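Mandelate racemase / muconate lactonizing enzyme (Burkholderia pseudomallei, PDB 2POD) is of unknown function but belongs to the enolase superfamily, binds a sodium ion in its barrel domain and may have lyase activity. Local coordinates at residues T116-N121 with D369-V374. Numbering follows the deposited sequence.
Sequences TIRTYN and DGHITV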
ATOM      1  N   THR B 116     -42.568  -6.218  -6.697  1.00 51.98           N
ATOM      2  CA  THR B 116     -42.367  -4.805  -6.993  1.00 50.13           C
ATOM      3  C   THR B 116     -41.064  -4.339  -6.356  1.00 53.33           C
ATOM      4  O   THR B 116     -40.557  -4.975  -5.426  1.00 53.48           O
ATOM      5  CB  THR B 116     -43.510  -3.935  -6.425  1.00 54.54           C
ATOM      6  OG1 THR B 116     -43.570  -4.082  -4.996  1.00 51.76           O
ATOM      7  CG2 THR B 116     -44.864  -4.306  -7.050  1.00 54.96           C
ATOM      8  N   ILE B 117     -40.534  -3.223  -6.847  1.00 51.57           N
ATOM      9  CA  ILE B 117     -39.436  -2.534  -6.180  1.00 49.51           C
ATOM     10  C   ILE B 117     -39.837  -1.109  -5.846  1.00 49.89           C
ATOM     11  O   ILE B 117     -40.557  -0.475  -6.611  1.00 50.80           O
ATOM     12  CB  ILE B 117     -38.118  -2.585  -7.006  1.00 49.25           C
ATOM     13  CG1 ILE B 117     -36.954  -1.956  -6.229  1.00 50.69           C
ATOM     14  CG2 ILE B 117     -38.298  -1.994  -8.398  1.00 52.11           C
ATOM     15  CD1 ILE B 117     -35.597  -2.242  -6.792  1.00 45.54           C
ATOM     16  N   ARG B 118     -39.390  -0.636  -4.683  1.00 50.18           N
ATOM     17  CA  ARG B 118     -39.479   0.767  -4.289  1.00 48.96           C
ATOM     18  C   ARG B 118     -38.965   1.697  -5.381  1.00 50.45           C
ATOM     19  O   ARG B 118     -37.899   1.470  -5.963  1.00 51.97           O
ATOM     20  CB  ARG B 118     -38.692   0.987  -2.995  1.00 51.60           C
ATOM     21  CG  ARG B 118     -38.867   2.354  -2.364  1.00 57.22           C
ATOM     22  CD  ARG B 118     -38.323   2.355  -0.955  1.00 66.44           C
ATOM     23  NE  ARG B 118     -38.276   3.699  -0.389  1.00 68.19           N
ATOM     24  CZ  ARG B 118     -37.164   4.406  -0.220  1.00 65.75           C
ATOM     25  NH1 ARG B 118     -35.985   3.904  -0.571  1.00 67.52           N
ATOM     26  NH2 ARG B 118     -37.234   5.619   0.313  1.00 65.90           N
ATOM     27  N   THR B 119     -39.751   2.724  -5.675  1.00 50.34           N
ATOM     28  CA  THR B 119     -39.329   3.766  -6.594  1.00 48.14           C
ATOM     29  C   THR B 119     -38.939   5.027  -5.835  1.00 44.71           C
ATOM     30  O   THR B 119     -39.310   5.194  -4.677  1.00 45.05           O
ATOM     31  CB  THR B 119     -40.402   4.044  -7.676  1.00 50.73           C
ATOM     32  OG1 THR B 119     -39.781   4.640  -8.818  1.00 56.10           O
ATOM     33  CG2 THR B 119     -41.524   4.956  -7.157  1.00 53.55           C
ATOM     34  N   TYR B 120     -38.154   5.881  -6.479  1.00 43.51           N
ATOM     35  CA  TYR B 120     -37.917   7.240  -6.011  1.00 43.63           C
ATOM     36  C   TYR B 120     -38.102   8.205  -7.163  1.00 45.07           C
ATOM     37  O   TYR B 120     -37.867   7.848  -8.320  1.00 47.57           O
ATOM     38  CB  TYR B 120     -36.524   7.394  -5.372  1.00 44.12           C
ATOM     39  CG  TYR B 120     -35.336   7.465  -6.314  1.00 42.78           C
ATOM     40  CD1 TYR B 120     -34.814   8.696  -6.730  1.00 40.04           C
ATOM     41  CD2 TYR B 120     -34.711   6.302  -6.767  1.00 39.96           C
ATOM     42  CE1 TYR B 120     -33.718   8.762  -7.595  1.00 44.01           C
ATOM     43  CE2 TYR B 120     -33.606   6.358  -7.622  1.00 38.56           C
ATOM     44  CZ  TYR B 120     -33.121   7.590  -8.036  1.00 45.85           C
ATOM     45  OH  TYR B 120     -32.029   7.652  -8.874  1.00 41.96           O
ATOM     46  N   ASN B 121     -38.524   9.426  -6.846  1.00 48.69           N
ATOM     47  CA  ASN B 121     -38.858  10.398  -7.881  1.00 49.41           C
ATOM     48  C   ASN B 121     -37.747  11.389  -8.139  1.00 49.48           C
ATOM     49  O   ASN B 121     -37.381  12.178  -7.269  1.00 51.15           O
ATOM     50  CB  ASN B 121     -40.174  11.123  -7.586  1.00 51.25           C
ATOM     51  CG  ASN B 121     -40.779  11.749  -8.832  1.00 50.84           C
ATOM     52  OD1 ASN B 121     -41.317  11.052  -9.693  1.00 48.52           O
ATOM     53  ND2 ASN B 121     -40.676  13.069  -8.943  1.00 45.29           N
ATOM     54  N   ASP B 369     -48.191   3.039  -4.811  1.00 65.70           N
ATOM     55  CA  ASP B 369     -47.727   3.083  -3.411  1.00 68.02           C
ATOM     56  C   ASP B 369     -46.214   3.225  -3.215  1.00 67.18           C
ATOM     57  O   ASP B 369     -45.620   2.568  -2.352  1.00 65.50           O
ATOM     58  CB  ASP B 369     -48.297   1.924  -2.581  1.00 71.47           C
ATOM     59  CG  ASP B 369     -49.812   1.837  -2.656  1.00 81.13           C
ATOM     60  OD1 ASP B 369     -50.472   2.896  -2.769  1.00 85.97           O
ATOM     61  OD2 ASP B 369     -50.340   0.703  -2.598  1.00 85.71           O
ATOM     62  N   GLY B 370     -45.606   4.092  -4.023  1.00 64.65           N
ATOM     63  CA  GLY B 370     -44.165   4.321  -3.997  1.00 64.67           C
ATOM     64  C   GLY B 370     -43.345   3.154  -4.515  1.00 64.97           C
ATOM     65  O   GLY B 370     -42.160   3.037  -4.196  1.00 63.69           O
ATOM     66  N   HIS B 371     -43.979   2.299  -5.318  1.00 62.75           N
ATOM     67  CA  HIS B 371     -43.385   1.043  -5.764  1.00 61.75           C
ATOM     68  C   HIS B 371     -43.723   0.801  -7.232  1.00 59.19           C
ATOM     69  O   HIS B 371     -44.801   1.168  -7.689  1.00 63.91           O
ATOM     70  CB  HIS B 371     -43.894  -0.126  -4.909  1.00 61.61           C
ATOM     71  CG  HIS B 371     -43.168  -0.295  -3.608  1.00 65.11           C
ATOM     72  ND1 HIS B 371     -42.352  -1.375  -3.347  1.00 69.47           N
ATOM     73  CD2 HIS B 371     -43.148   0.469  -2.489  1.00 69.31           C
ATOM     74  CE1 HIS B 371     -41.853  -1.264  -2.127  1.00 70.81           C
ATOM     75  NE2 HIS B 371     -42.320  -0.153  -1.586  1.00 69.08           N
ATOM     76  N   ILE B 372     -42.802   0.170  -7.956  1.00 55.49           N
ATOM     77  CA  ILE B 372     -42.873   0.046  -9.414  1.00 51.41           C
ATOM     78  C   ILE B 372     -42.655  -1.420  -9.829  1.00 51.20           C
ATOM     79  O   ILE B 372     -41.924  -2.161  -9.162  1.00 51.98           O
ATOM     80  CB  ILE B 372     -41.889   1.053 -10.129  1.00 51.75           C
ATOM     81  CG1 ILE B 372     -42.092   1.082 -11.648  1.00 49.72           C
ATOM     82  CG2 ILE B 372     -40.423   0.785  -9.768  1.00 51.68           C
ATOM     83  CD1 ILE B 372     -41.267   2.140 -12.377  1.00 33.56           C
ATOM     84  N   THR B 373     -43.322  -1.840 -10.902  1.00 48.74           N
ATOM     85  CA  THR B 373     -43.198  -3.201 -11.431  1.00 49.12           C
ATOM     86  C   THR B 373     -43.258  -3.190 -12.959  1.00 45.38           C
ATOM     87  O   THR B 373     -43.488  -2.148 -13.550  1.00 45.93           O
ATOM     88  CB  THR B 373     -44.271  -4.148 -10.835  1.00 53.79           C
ATOM     89  OG1 THR B 373     -44.005  -5.499 -11.239  1.00 66.01           O
ATOM     90  CG2 THR B 373     -45.683  -3.742 -11.276  1.00 56.80           C
ATOM     91  N   VAL B 374     -43.034  -4.338 -13.595  1.00 48.56           N
ATOM     92  CA  VAL B 374     -43.011  -4.418 -15.064  1.00 48.83           C
ATOM     93  C   VAL B 374     -44.427  -4.506 -15.660  1.00 51.62           C
ATOM     94  O   VAL B 374     -45.355  -4.946 -14.975  1.00 53.46           O
ATOM     95  CB  VAL B 374     -42.143  -5.614 -15.575  1.00 47.11           C
ATOM     96  CG1 VAL B 374     -40.675  -5.383 -15.271  1.00 54.25           C
ATOM     97  CG2 VAL B 374     -42.610  -6.937 -14.991  1.00 50.37           C
TER
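Ile117 and Ile372 face each other as a hydrogen-bonded pair where strands 117-121 and 371-373 meet. The pairing is antiparallel, but the strand directions make an angle of 116°, well short of 180°, so the strands splay apart. Two backbone bonds join the pair. Ile117 N to Ile372 O is 2.9 Å. The return bond, Ile372 N to Ile117 O, is 2.7 Å. A third bond, Thr119 N to Gly370 O, measures 2.8 Å. Asp369 and Gly370, both with positive phi and psi, form the two-residue turn, close to type I', that leads in from strand 366-368.

The tight side holds both isoleucines and Thr119. Ile117 CG2 meets Ile372 CG2 at 3.8 Å. Each isoleucine has CG1 anti to its backbone N, which leaves CG2 between N and the carbonyl carbon, where the two methyls can meet. Ile372 CG2 also sits 3.9 Å from Thr119 CB, the two side chains crossing at about a right angle. Helix 327-339 packs on both isoleucines. Thr119 is buried, and its OG1 is hydrogen-bonded to Gln346 O and Ser348 OG.

The other side is looser and only partly buried. The His371 ring lies flat against the neighbouring backbone, with Arg118 CA 3.7 Å over its centre, a CH-pi contact. His371 ND1 and Thr116 OG1 share a weak hydrogen bond at 3.4 Å. The extended Arg118 chain carries its guanidinium away from the ring, to a salt bridge with Asp216 and a cation-pi contact with Tyr191 of a second subunit.

Strand 117-122 is a barrel strand of the enolase-type fold, parallel to 174-177 and 346-348. Hairpin 366-368/371-373 joins its beginning by antiparallel pairing. Backbone bonds and apolar contacts hold the join; the one side-chain hydrogen bond across the strands is weak and probably contributes little.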